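Local atomic coordinates of type-2Ba cytolytic delta-endotoxin (Bacillus thuringiensis serovar israelensis, PDB entry 2RCI), a protein that probably kills the larvae of dipteran insects by opening pores in the epithelial cell membrane of their midgut. Residues S75-Q80 and N108-L113; I21-R26 and R149-L154; Q32-I35 and N41-F44; I122-L127 and V164-L169; I84-L89 and N97-V102. One frame throughout, in Å; residues are numbered along the deposited sequence.

Contact 1 of 5, residues S75-Q80 and N108-L113; sequences SVMISQ and NTFTNL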
# COMPACT_ATOMS: atom_id res chain seq x y z
N SER A 75 14.23 -8.67 -2.57
CA SER A 75 13.29 -9.63 -3.20
C SER A 75 12.52 -10.51 -2.21
O SER A 75 11.33 -10.74 -2.37
CB SER A 75 14.06 -10.55 -4.16
OG SER A 75 15.01 -11.32 -3.43
N VAL A 76 13.21 -11.01 -1.18
CA VAL A 76 12.61 -11.89 -0.16
C VAL A 76 11.58 -11.09 0.65
O VAL A 76 10.49 -11.59 0.97
CB VAL A 76 13.71 -12.53 0.70
CG1 VAL A 76 13.14 -13.34 1.85
CG2 VAL A 76 14.61 -13.41 -0.21
N MET A 77 11.92 -9.84 0.95
CA MET A 77 10.99 -8.94 1.64
C MET A 77 9.71 -8.71 0.83
O MET A 77 8.60 -8.77 1.37
CB MET A 77 11.65 -7.60 1.93
CG MET A 77 10.71 -6.64 2.64
SD MET A 77 11.58 -5.24 3.36
CE MET A 77 12.50 -4.58 1.96
N ILE A 78 9.89 -8.46 -0.47
CA ILE A 78 8.76 -8.25 -1.40
C ILE A 78 7.85 -9.47 -1.42
O ILE A 78 6.62 -9.32 -1.39
CB ILE A 78 9.29 -7.88 -2.82
CG1 ILE A 78 9.89 -6.45 -2.81
CG2 ILE A 78 8.17 -8.00 -3.88
CD1 ILE A 78 10.75 -6.13 -4.06
N SER A 79 8.44 -10.66 -1.51
CA SER A 79 7.68 -11.93 -1.49
C SER A 79 6.87 -12.10 -0.19
O SER A 79 5.70 -12.50 -0.23
CB SER A 79 8.59 -13.14 -1.66
OG SER A 79 9.25 -13.06 -2.92
N GLN A 80 7.52 -11.81 0.94
CA GLN A 80 6.84 -11.82 2.24
C GLN A 80 5.66 -10.86 2.27
O GLN A 80 4.57 -11.24 2.71
CB GLN A 80 7.82 -11.54 3.40
CG GLN A 80 8.69 -12.76 3.70
CD GLN A 80 9.62 -12.59 4.91
OE1 GLN A 80 10.66 -13.25 4.99
NE2 GLN A 80 9.26 -11.72 5.83
N ASN A 108 8.08 -1.23 -6.31
CA ASN A 108 8.30 0.21 -6.35
C ASN A 108 8.22 0.92 -4.99
O ASN A 108 8.53 2.12 -4.89
CB ASN A 108 7.35 0.84 -7.39
CG ASN A 108 7.74 0.45 -8.80
OD1 ASN A 108 8.90 0.23 -9.07
ND2 ASN A 108 6.76 0.34 -9.70
N THR A 109 7.89 0.18 -3.94
CA THR A 109 7.88 0.72 -2.57
C THR A 109 9.32 0.78 -2.04
O THR A 109 9.65 1.64 -1.23
CB THR A 109 7.02 -0.17 -1.66
OG1 THR A 109 5.65 -0.12 -2.08
CG2 THR A 109 7.12 0.23 -0.14
N PHE A 110 10.17 -0.11 -2.56
CA PHE A 110 11.54 -0.32 -2.04
C PHE A 110 12.63 -0.02 -3.07
O PHE A 110 13.81 0.20 -2.70
CB PHE A 110 11.71 -1.76 -1.55
CG PHE A 110 10.80 -2.12 -0.44
CD1 PHE A 110 10.97 -1.55 0.83
CD2 PHE A 110 9.72 -3.00 -0.66
CE1 PHE A 110 10.14 -1.87 1.88
CE2 PHE A 110 8.82 -3.33 0.42
CZ PHE A 110 9.06 -2.77 1.69
N THR A 111 12.27 -0.06 -4.36
CA THR A 111 13.24 0.10 -5.46
C THR A 111 12.68 1.09 -6.50
O THR A 111 11.54 1.54 -6.37
CB THR A 111 13.62 -1.27 -6.17
OG1 THR A 111 12.47 -1.81 -6.85
CG2 THR A 111 14.19 -2.32 -5.16
N ASN A 112 13.47 1.41 -7.53
CA ASN A 112 13.13 2.45 -8.47
C ASN A 112 12.74 3.74 -7.72
O ASN A 112 11.82 4.42 -8.14
CB ASN A 112 11.96 2.03 -9.36
CG ASN A 112 12.27 0.82 -10.20
OD1 ASN A 112 13.31 0.77 -10.86
ND2 ASN A 112 11.35 -0.15 -10.21
N LEU A 113 13.42 4.03 -6.62
CA LEU A 113 13.06 5.18 -5.79
C LEU A 113 13.53 6.48 -6.42
O LEU A 113 12.92 7.52 -6.23
CB LEU A 113 13.60 5.04 -4.35
CG LEU A 113 13.01 3.89 -3.52
CD1 LEU A 113 13.65 3.87 -2.12
CD2 LEU A 113 11.50 4.11 -3.44
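Two torsions bring Met77 onto the Phe110 ring: CG of Met77 stands anti to its backbone N (chi1 180°), carrying the chain straight out from helix 74-89, and a bend at chi3 (54°) then folds the methyl over the aromatic face. Phe110 reaches in from the opposite direction and offers a face of its ring to the methionine. CE of Met77 lies over the middle of the ring, 3.6 Å from CD1 of Phe110, and forms a CH-pi contact. The sulfur stands over the same face, with SD of Met77 4.3 Å from the ring centroid of Phe110, a Met-aromatic contact. The opposite face is taken by CG2 of Thr109, which leaves the ring sandwiched between a methyl of its own segment and one from the facing helix. Ile78 runs past the phenylalanine in the opposite direction, its CG1 4.1 Å from CD2 of Phe110. Val182 and Ile160, on two strands of the central sheet, also touch the ring, and Met77 packs on Tyr180 and Val182. No hydrogen bond links the two segments; their union is a buried apolar one, whose cohesion probably comes from dispersion, with some help from the polarised S-CH3 end over the pi cloud.

Contact 2 of 5, residues I21-R26 and R149-L154; sequences IAQAIR and RFMAIL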
# COMPACT_ATOMS: atom_id res chain seq x y z
N ILE A 21 -15.16 2.71 -12.70
CA ILE A 21 -14.16 3.74 -12.34
C ILE A 21 -14.73 4.82 -11.40
O ILE A 21 -14.04 5.27 -10.48
CB ILE A 21 -13.45 4.36 -13.60
CG1 ILE A 21 -12.48 3.34 -14.24
CG2 ILE A 21 -12.69 5.62 -13.23
CD1 ILE A 21 -11.74 3.84 -15.55
N ALA A 22 -15.98 5.24 -11.63
CA ALA A 22 -16.64 6.25 -10.78
C ALA A 22 -16.55 5.85 -9.30
O ALA A 22 -16.15 6.64 -8.45
CB ALA A 22 -18.10 6.42 -11.19
N GLN A 23 -16.96 4.62 -9.00
CA GLN A 23 -16.98 4.10 -7.62
C GLN A 23 -15.58 4.05 -7.02
O GLN A 23 -15.35 4.43 -5.86
CB GLN A 23 -17.63 2.71 -7.60
CG GLN A 23 -17.65 2.06 -6.19
CD GLN A 23 -18.73 1.00 -6.08
OE1 GLN A 23 -19.20 0.46 -7.09
NE2 GLN A 23 -19.13 0.70 -4.84
N ALA A 24 -14.63 3.57 -7.81
CA ALA A 24 -13.21 3.59 -7.41
C ALA A 24 -12.69 4.99 -7.06
O ALA A 24 -11.99 5.17 -6.06
CB ALA A 24 -12.36 2.94 -8.48
N ILE A 25 -13.05 5.98 -7.87
CA ILE A 25 -12.63 7.35 -7.63
C ILE A 25 -13.23 7.86 -6.32
O ILE A 25 -12.53 8.48 -5.51
CB ILE A 25 -13.04 8.30 -8.82
CG1 ILE A 25 -12.21 7.99 -10.06
CG2 ILE A 25 -12.88 9.80 -8.42
CD1 ILE A 25 -12.82 8.52 -11.38
N ARG A 26 -14.52 7.58 -6.11
CA ARG A 26 -15.24 8.04 -4.92
C ARG A 26 -14.55 7.50 -3.66
O ARG A 26 -14.21 8.26 -2.73
CB ARG A 26 -16.71 7.59 -4.95
CG ARG A 26 -17.49 8.10 -3.71
CD ARG A 26 -18.93 7.73 -3.71
NE ARG A 26 -19.17 6.30 -3.48
CZ ARG A 26 -19.55 5.46 -4.43
NH1 ARG A 26 -19.73 5.87 -5.69
NH2 ARG A 26 -19.77 4.19 -4.12
N ARG A 149 -20.22 -9.20 -6.75
CA ARG A 149 -21.11 -8.05 -6.63
C ARG A 149 -20.46 -6.84 -5.93
O ARG A 149 -21.16 -5.87 -5.57
CB ARG A 149 -22.38 -8.52 -5.87
CG ARG A 149 -23.56 -7.57 -5.84
N PHE A 150 -19.13 -6.89 -5.74
CA PHE A 150 -18.43 -5.92 -4.88
C PHE A 150 -17.22 -5.26 -5.52
O PHE A 150 -16.63 -5.82 -6.47
CB PHE A 150 -17.94 -6.60 -3.59
CG PHE A 150 -19.03 -7.22 -2.80
CD1 PHE A 150 -19.71 -6.47 -1.86
CD2 PHE A 150 -19.41 -8.55 -3.03
CE1 PHE A 150 -20.77 -7.02 -1.12
CE2 PHE A 150 -20.45 -9.12 -2.28
CZ PHE A 150 -21.13 -8.34 -1.32
N MET A 151 -16.86 -4.09 -5.01
CA MET A 151 -15.49 -3.56 -5.22
C MET A 151 -14.72 -3.64 -3.92
O MET A 151 -15.28 -3.35 -2.86
CB MET A 151 -15.52 -2.13 -5.69
CG MET A 151 -14.13 -1.49 -5.90
SD MET A 151 -14.27 0.14 -6.67
CE MET A 151 -14.97 -0.25 -8.28
N ALA A 152 -13.44 -4.00 -3.99
CA ALA A 152 -12.58 -4.01 -2.81
C ALA A 152 -11.61 -2.81 -2.90
O ALA A 152 -11.05 -2.51 -3.96
CB ALA A 152 -11.83 -5.34 -2.70
N ILE A 153 -11.44 -2.14 -1.78
CA ILE A 153 -10.52 -1.01 -1.66
C ILE A 153 -9.51 -1.38 -0.57
O ILE A 153 -9.87 -1.76 0.56
CB ILE A 153 -11.28 0.26 -1.23
CG1 ILE A 153 -12.42 0.60 -2.21
CG2 ILE A 153 -10.33 1.45 -1.09
CD1 ILE A 153 -11.98 0.89 -3.67
N LEU A 154 -8.23 -1.31 -0.94
CA LEU A 154 -7.14 -1.70 -0.05
C LEU A 154 -6.09 -0.56 0.04
O LEU A 154 -5.17 -0.49 -0.80
CB LEU A 154 -6.51 -3.01 -0.57
CG LEU A 154 -5.25 -3.58 0.10
CD1 LEU A 154 -5.26 -3.48 1.62
CD2 LEU A 154 -5.11 -5.07 -0.35
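Met151 reaches from strand 150-162 to the backbone of helix 21-31, where its sulfur lies against Ala24. The side chain leaves the strand with CB directed at the helix, and a chi1 of 179° points CG away from the backbone N and prolongs that course; the touching is left to the last two atoms. SD of Met151 settles 3.6 Å from N of Ala24 and 3.8 Å from CB of the same residue, a packing contact rather than a hydrogen bond. At this point the chain bends (chi3 -65°), turning the methyl along the helix surface. CE of Met151 ends 4.0 Å from CB of Gln23 and 4.1 Å from CB of Ala24. Gln23 runs past the methionine in the opposite direction, its CG 3.9 Å from SD of Met151. The aliphatic part of the glutamine thus shares the apolar interface, while its NE2 is engaged beyond it by the side chain of Gln191 and the carbonyl of Ala192. Tyr20 touches the methionine as well. Two residues further along the strand, Ile153 packs on Leu27 and Phe31 of the same helix, and Ala24 touches Ser141 of strand 132-142, so helix 21-31 rests on one face of the sheet.

Contact 3 of 5, residues Q32-I35 and N41-F44; sequences QGAI and NFNF
Ile35 and Phe42 face each other across a single backbone bridge, with CA of Ile35 4.7 Å from CA of Phe42, where the chain turns back on itself between helix 21-31 and helix 44-53. One hydrogen bond joins the segments: N of Asn43 gives its proton to O of Ala34 at 2.7 Å, with an N-H...O angle of 160°. Beside it, CA of Ile35 makes a CA-H...O contact with O of Asn41 at 3.4 Å. The side chains extend this single-bridge join. CB of Ala34 packs obliquely against the Phe42 ring, 3.9 Å from CE1, whereas CD1 of Ile35 meets the same ring at its edge, 4.1 Å from CD1 of Phe42. The phenylalanine, with CG swung to the far side of CB from its own amide nitrogen (chi1 179°), continues into a buried setting where Pro155 and Ala157 of strand 150-162 and Ala47 of helix 44-53 touch it. Asn41 turns its OD1 back to a weak bond with N of Phe42, and its ND2 is held by Glu159. Asn43 sends its OD1 to N of Lys46, just past the segment. That is a side-chain N-cap: the residue whose backbone N fastens the returning chain also starts helix 44-53. The whole is a loop connecting helix 21-31 to helix 44-53, closed by an isolated beta bridge and ended by an Asn N-cap, on the layer of the alpha/beta fold that holds both helices.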
# COMPACT_ATOMS: atom_id res chain seq x y z
N GLN A 32 -8.55 9.56 1.37
CA GLN A 32 -7.67 10.72 1.61
C GLN A 32 -7.81 11.26 3.04
O GLN A 32 -6.84 11.74 3.64
CB GLN A 32 -7.93 11.84 0.59
CG GLN A 32 -7.76 11.43 -0.88
CD GLN A 32 -6.36 10.96 -1.25
OE1 GLN A 32 -5.37 11.28 -0.56
NE2 GLN A 32 -6.26 10.20 -2.34
N GLY A 33 -9.02 11.13 3.59
CA GLY A 33 -9.34 11.55 4.96
C GLY A 33 -8.54 10.86 6.06
O GLY A 33 -8.49 11.35 7.19
N ALA A 34 -7.92 9.72 5.74
CA ALA A 34 -7.07 9.02 6.73
C ALA A 34 -5.61 9.50 6.79
O ALA A 34 -4.81 8.99 7.59
CB ALA A 34 -7.12 7.53 6.51
N ILE A 35 -5.25 10.46 5.94
CA ILE A 35 -3.88 11.02 5.90
C ILE A 35 -3.72 12.16 6.93
O ILE A 35 -4.51 13.11 6.91
CB ILE A 35 -3.52 11.50 4.47
CG1 ILE A 35 -3.52 10.33 3.46
CG2 ILE A 35 -2.18 12.26 4.44
CD1 ILE A 35 -2.71 9.14 3.91
N ASN A 41 1.44 10.83 7.33
CA ASN A 41 1.30 9.42 7.61
C ASN A 41 -0.16 9.00 7.40
O ASN A 41 -1.06 9.85 7.30
CB ASN A 41 1.77 9.09 9.03
CG ASN A 41 2.19 7.61 9.23
OD1 ASN A 41 2.24 6.81 8.29
ND2 ASN A 41 2.48 7.25 10.48
N PHE A 42 -0.38 7.69 7.33
CA PHE A 42 -1.70 7.08 7.25
C PHE A 42 -2.15 6.78 8.67
O PHE A 42 -1.38 6.21 9.47
CB PHE A 42 -1.57 5.81 6.42
CG PHE A 42 -2.85 5.03 6.23
CD1 PHE A 42 -3.79 5.40 5.29
CD2 PHE A 42 -3.07 3.88 6.99
CE1 PHE A 42 -4.97 4.63 5.10
CE2 PHE A 42 -4.23 3.14 6.82
CZ PHE A 42 -5.17 3.51 5.87
N ASN A 43 -3.36 7.21 9.01
CA ASN A 43 -3.91 6.97 10.32
C ASN A 43 -4.88 5.79 10.28
O ASN A 43 -5.98 5.88 9.70
CB ASN A 43 -4.57 8.27 10.85
CG ASN A 43 -4.97 8.18 12.32
OD1 ASN A 43 -5.76 7.34 12.71
ND2 ASN A 43 -4.45 9.08 13.13
N PHE A 44 -4.46 4.68 10.86
CA PHE A 44 -5.25 3.42 10.89
C PHE A 44 -6.62 3.60 11.54
O PHE A 44 -7.66 3.12 11.04
CB PHE A 44 -4.43 2.35 11.62
CG PHE A 44 -5.04 0.97 11.57
CD1 PHE A 44 -5.20 0.31 10.35
CD2 PHE A 44 -5.39 0.31 12.75
CE1 PHE A 44 -5.73 -0.97 10.31
CE2 PHE A 44 -5.93 -0.95 12.74
CZ PHE A 44 -6.09 -1.61 11.51

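Contact 4 of 5, residues I122-L127 and V164-L169; sequences IVWRNL and VQKQQL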
# COMPACT_ATOMS: atom_id res chain seq x y z
N ILE A 122 5.38 9.35 -1.52
CA ILE A 122 6.54 9.01 -0.68
C ILE A 122 6.87 10.23 0.18
O ILE A 122 6.84 11.35 -0.32
CB ILE A 122 7.77 8.58 -1.54
CG1 ILE A 122 8.89 8.02 -0.65
CG2 ILE A 122 8.26 9.74 -2.41
CD1 ILE A 122 9.89 7.07 -1.40
N VAL A 123 7.20 9.99 1.45
CA VAL A 123 7.46 11.10 2.38
C VAL A 123 8.80 10.82 3.04
O VAL A 123 8.93 9.89 3.85
CB VAL A 123 6.35 11.22 3.47
CG1 VAL A 123 6.61 12.42 4.39
CG2 VAL A 123 4.97 11.30 2.86
N TRP A 124 9.82 11.59 2.69
CA TRP A 124 11.13 11.37 3.32
C TRP A 124 11.10 11.93 4.75
O TRP A 124 10.53 13.00 4.97
CB TRP A 124 12.25 12.02 2.49
CG TRP A 124 12.33 11.43 1.08
CD1 TRP A 124 11.93 12.01 -0.09
CD2 TRP A 124 12.79 10.10 0.74
NE1 TRP A 124 12.13 11.12 -1.15
CE2 TRP A 124 12.65 9.95 -0.66
CE3 TRP A 124 13.30 9.02 1.49
CZ2 TRP A 124 13.03 8.77 -1.34
CZ3 TRP A 124 13.66 7.84 0.81
CH2 TRP A 124 13.52 7.74 -0.59
N ARG A 125 11.68 11.19 5.69
CA ARG A 125 11.74 11.58 7.11
C ARG A 125 13.22 11.72 7.51
O ARG A 125 13.87 12.67 7.10
CB ARG A 125 11.02 10.55 7.99
CG ARG A 125 9.53 10.33 7.65
CD ARG A 125 8.69 10.06 8.90
NE ARG A 125 9.13 8.89 9.67
N ASN A 126 13.77 10.75 8.25
CA ASN A 126 15.21 10.78 8.61
C ASN A 126 16.11 10.50 7.40
O ASN A 126 15.86 9.58 6.61
CB ASN A 126 15.54 9.82 9.76
CG ASN A 126 16.95 10.04 10.34
OD1 ASN A 126 17.46 11.18 10.41
ND2 ASN A 126 17.56 8.95 10.78
N LEU A 127 17.14 11.31 7.24
CA LEU A 127 18.04 11.15 6.10
C LEU A 127 19.48 11.30 6.56
O LEU A 127 20.22 12.12 6.03
CB LEU A 127 17.71 12.17 5.00
CG LEU A 127 16.30 12.19 4.40
CD1 LEU A 127 16.10 13.41 3.54
CD2 LEU A 127 16.06 10.91 3.57
N VAL A 164 20.65 2.37 5.23
CA VAL A 164 21.31 2.73 3.97
C VAL A 164 21.16 4.24 3.78
O VAL A 164 20.07 4.76 3.93
CB VAL A 164 20.65 2.01 2.76
CG1 VAL A 164 21.27 2.46 1.46
CG2 VAL A 164 20.80 0.49 2.90
N GLN A 165 22.24 4.94 3.44
CA GLN A 165 22.05 6.38 3.26
C GLN A 165 21.31 6.68 1.94
O GLN A 165 21.35 5.87 0.98
CB GLN A 165 23.31 7.19 3.65
CG GLN A 165 24.07 7.90 2.62
CD GLN A 165 23.37 9.14 2.14
OE1 GLN A 165 22.79 9.93 2.90
NE2 GLN A 165 23.43 9.31 0.85
N LYS A 166 20.53 7.75 1.94
CA LYS A 166 19.57 8.01 0.85
C LYS A 166 20.11 7.88 -0.58
O LYS A 166 19.46 7.28 -1.44
CB LYS A 166 18.94 9.39 1.00
CG LYS A 166 17.66 9.60 0.18
CD LYS A 166 17.41 11.09 -0.05
CE LYS A 166 16.00 11.38 -0.54
NZ LYS A 166 15.92 12.76 -1.16
N GLN A 167 21.29 8.47 -0.83
CA GLN A 167 21.87 8.44 -2.17
C GLN A 167 22.05 7.05 -2.75
O GLN A 167 21.87 6.86 -3.96
CB GLN A 167 23.21 9.20 -2.22
CG GLN A 167 23.09 10.71 -1.99
CD GLN A 167 22.03 11.40 -2.84
OE1 GLN A 167 21.11 12.03 -2.31
NE2 GLN A 167 22.15 11.28 -4.16
N GLN A 168 22.43 6.10 -1.89
CA GLN A 168 22.57 4.70 -2.27
C GLN A 168 21.19 4.05 -2.35
O GLN A 168 20.94 3.26 -3.27
CB GLN A 168 23.47 3.91 -1.30
CG GLN A 168 24.96 4.10 -1.57
CD GLN A 168 25.48 5.43 -1.05
OE1 GLN A 168 25.24 5.79 0.10
NE2 GLN A 168 26.20 6.17 -1.90
N LEU A 169 20.30 4.38 -1.41
CA LEU A 169 18.94 3.81 -1.41
C LEU A 169 18.20 4.10 -2.72
O LEU A 169 17.38 3.28 -3.18
CB LEU A 169 18.10 4.31 -0.22
CG LEU A 169 16.81 3.49 0.04
CD1 LEU A 169 17.15 2.16 0.60
CD2 LEU A 169 15.88 4.27 0.99
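Lys166 crosses the indole of Trp124 at about a right angle, laying the last carbon of its extended chain over the flat of the ring system. CE of Lys166 sits 3.6 Å from CE2 of Trp124 and 3.7 Å from the centroid of the five-membered ring, in a CH-pi contact. NZ of Lys166 stands above the same ring, 4.2 Å from its centroid and only 10° off the normal, so that the ammonium and its neighbouring methylene both use the pi face: a cation-pi interaction with an aliphatic lead-in. The lysine can reach this place because its side chain is close to fully extended from the first torsion (chi1 -164°) to the last. CD1 of Ile122 covers the opposite face of the indole, displaced toward the rim, while CD2 of Leu169 comes in at the ring's edge, 4.2 Å from CZ3 of Trp124. In the fold, these side chains join strand 122-127, which pairs with strand 132-142 of the central sheet, to the short helix 166-169 in the connection between strands 150-162 and 177-192. The rotation of the indole is fixed further by NE1 of Trp124, which bonds to the carbonyl of Val117, and the ring also meets that of Tyr134 at an inclined angle. Leu127 lies on the flank of the lysine rather than at its charged end: CD2 of Leu127 is 3.9 Å from CD of Lys166 and 4.0 Å from CG, and the two side chains cross obliquely. Val117 touches the lysine side chain too.

Contact 5 of 5, residues I84-L89 and N97-V102; sequences IIRSVL and NFWNSV
The guanidinium of Arg86 is gripped twice, by a salt bridge from its NE to Glu83 and by a stack on the face of the Trp99 indole, where NH1 of Arg86 lies 4.0 Å from CE2 of Trp99. It is laid almost flat on the ring, planes 24° apart, and its CZ stands 4.5 Å from the centroid of the six-membered ring of Trp99 as a cation-pi stack. A bend at chi3 (-43°) turns the arginine's tip back over the indole. The far rim of the indole presses into helix 74-89 itself, CH2 of Trp99 coming 3.5 Å from CA of Arg86. CE2 of Phe98 covers the other face of the tryptophan, and NE1 is bonded to the carbonyl of Ile93. Around this aromatic pair gather aliphatic groups: CD1 of Leu89 is 3.7 Å from CZ2 of Trp99 and meets the Phe98 ring at its edge, and CD1 of Ile85 packs 4.0 Å from CG1 of Val102. The short helical segments run at 117° to one another, 12.2 Å apart at closest approach, a wide spacing bridged by the large tryptophan. The chemistry is thus divided, with an apolar interior and a cation at the rim whose charge is probably shared between the indole and Glu83.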
# COMPACT_ATOMS: atom_id res chain seq x y z
N ILE A 84 1.55 -11.29 2.80
CA ILE A 84 0.77 -10.56 3.82
C ILE A 84 -0.46 -9.91 3.16
O ILE A 84 -1.58 -10.01 3.69
CB ILE A 84 1.61 -9.51 4.55
CG1 ILE A 84 2.68 -10.20 5.40
CG2 ILE A 84 0.73 -8.64 5.49
CD1 ILE A 84 3.76 -9.24 5.92
N ILE A 85 -0.25 -9.29 2.00
CA ILE A 85 -1.35 -8.70 1.24
C ILE A 85 -2.41 -9.75 0.87
O ILE A 85 -3.61 -9.50 1.00
CB ILE A 85 -0.85 -7.89 0.03
CG1 ILE A 85 -0.04 -6.66 0.53
CG2 ILE A 85 -2.04 -7.48 -0.89
CD1 ILE A 85 0.69 -5.91 -0.54
N ARG A 86 -1.97 -10.92 0.40
CA ARG A 86 -2.89 -12.05 0.19
C ARG A 86 -3.81 -12.29 1.42
O ARG A 86 -5.04 -12.39 1.29
CB ARG A 86 -2.13 -13.33 -0.18
CG ARG A 86 -3.04 -14.47 -0.73
CD ARG A 86 -2.24 -15.70 -1.11
NE ARG A 86 -1.00 -15.41 -1.83
CZ ARG A 86 -0.88 -15.36 -3.16
NH1 ARG A 86 -1.95 -15.57 -3.94
NH2 ARG A 86 0.29 -15.08 -3.71
N SER A 87 -3.21 -12.30 2.61
CA SER A 87 -3.97 -12.48 3.85
C SER A 87 -4.93 -11.32 4.13
O SER A 87 -6.11 -11.54 4.44
CB SER A 87 -3.03 -12.73 5.03
OG SER A 87 -3.78 -12.95 6.23
N VAL A 88 -4.44 -10.10 3.97
CA VAL A 88 -5.21 -8.91 4.37
C VAL A 88 -6.40 -8.67 3.45
O VAL A 88 -7.40 -8.07 3.85
CB VAL A 88 -4.31 -7.65 4.48
CG1 VAL A 88 -5.12 -6.44 4.88
CG2 VAL A 88 -3.22 -7.86 5.55
N LEU A 89 -6.29 -9.14 2.20
CA LEU A 89 -7.33 -8.96 1.21
C LEU A 89 -8.63 -9.63 1.63
O LEU A 89 -9.71 -9.09 1.38
CB LEU A 89 -6.87 -9.55 -0.13
CG LEU A 89 -6.37 -8.55 -1.17
CD1 LEU A 89 -5.69 -9.33 -2.32
CD2 LEU A 89 -7.50 -7.63 -1.70
N ASN A 97 -2.61 -11.21 -13.51
CA ASN A 97 -2.36 -9.83 -13.79
C ASN A 97 -2.66 -8.95 -12.57
O ASN A 97 -1.93 -7.99 -12.34
CB ASN A 97 -3.22 -9.35 -14.97
CG ASN A 97 -2.72 -9.92 -16.32
OD1 ASN A 97 -1.71 -9.48 -16.83
ND2 ASN A 97 -3.45 -10.88 -16.85
N PHE A 98 -3.73 -9.25 -11.84
CA PHE A 98 -3.97 -8.48 -10.60
C PHE A 98 -2.74 -8.61 -9.70
O PHE A 98 -2.19 -7.61 -9.19
CB PHE A 98 -5.21 -8.97 -9.83
CG PHE A 98 -5.25 -8.44 -8.44
CD1 PHE A 98 -5.52 -7.10 -8.21
CD2 PHE A 98 -4.93 -9.28 -7.35
CE1 PHE A 98 -5.51 -6.56 -6.90
CE2 PHE A 98 -4.94 -8.76 -6.03
CZ PHE A 98 -5.20 -7.41 -5.81
N TRP A 99 -2.30 -9.85 -9.49
CA TRP A 99 -1.14 -10.08 -8.62
C TRP A 99 0.15 -9.42 -9.18
O TRP A 99 1.01 -8.99 -8.41
CB TRP A 99 -1.01 -11.54 -8.24
CG TRP A 99 -2.00 -11.89 -7.19
CD1 TRP A 99 -3.16 -12.60 -7.34
CD2 TRP A 99 -1.95 -11.46 -5.84
NE1 TRP A 99 -3.82 -12.67 -6.12
CE2 TRP A 99 -3.10 -11.96 -5.19
CE3 TRP A 99 -1.02 -10.70 -5.10
CZ2 TRP A 99 -3.36 -11.72 -3.83
CZ3 TRP A 99 -1.29 -10.44 -3.75
CH2 TRP A 99 -2.45 -10.96 -3.13
N ASN A 100 0.26 -9.33 -10.52
CA ASN A 100 1.33 -8.56 -11.16
C ASN A 100 1.32 -7.08 -10.76
O ASN A 100 2.38 -6.49 -10.44
CB ASN A 100 1.25 -8.69 -12.69
CG ASN A 100 2.61 -8.73 -13.35
OD1 ASN A 100 2.89 -7.94 -14.24
ND2 ASN A 100 3.45 -9.66 -12.92
N SER A 101 0.13 -6.48 -10.79
CA SER A 101 -0.10 -5.11 -10.33
C SER A 101 0.34 -4.94 -8.89
O SER A 101 1.04 -3.97 -8.54
CB SER A 101 -1.58 -4.71 -10.48
OG SER A 101 -1.88 -4.48 -11.85
N VAL A 102 -0.04 -5.90 -8.05
CA VAL A 102 0.33 -5.83 -6.63
C VAL A 102 1.85 -5.89 -6.46
O VAL A 102 2.45 -5.05 -5.78
CB VAL A 102 -0.35 -6.95 -5.79
CG1 VAL A 102 0.16 -6.88 -4.35
CG2 VAL A 102 -1.88 -6.88 -5.84

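How the contacts relate
From the N terminus, helix 21-31 opens the long loop of contact 2, which strand 150-162 closes more than 120 residues later. Contact 3 shuts a short loop within it, between helices 21-31 and 44-53. Contacts 1 and 5 also fall within that span, contact 5 inside contact 1, their centres 14 Å apart. Contact 4 begins inside the span of contact 2 and ends beyond it, so the two cross. Leu113 packs on Ile122, Trp124 and Leu169, linking contacts 1 and 4, while Leu154 touches Ile85 and Leu89, linking contacts 2 and 5. Contact 2 fastens a helix to the central sheet and contact 4 strand 122-127 to a short helix, while contacts 1 and 5 join helices 74-89 and 96-110.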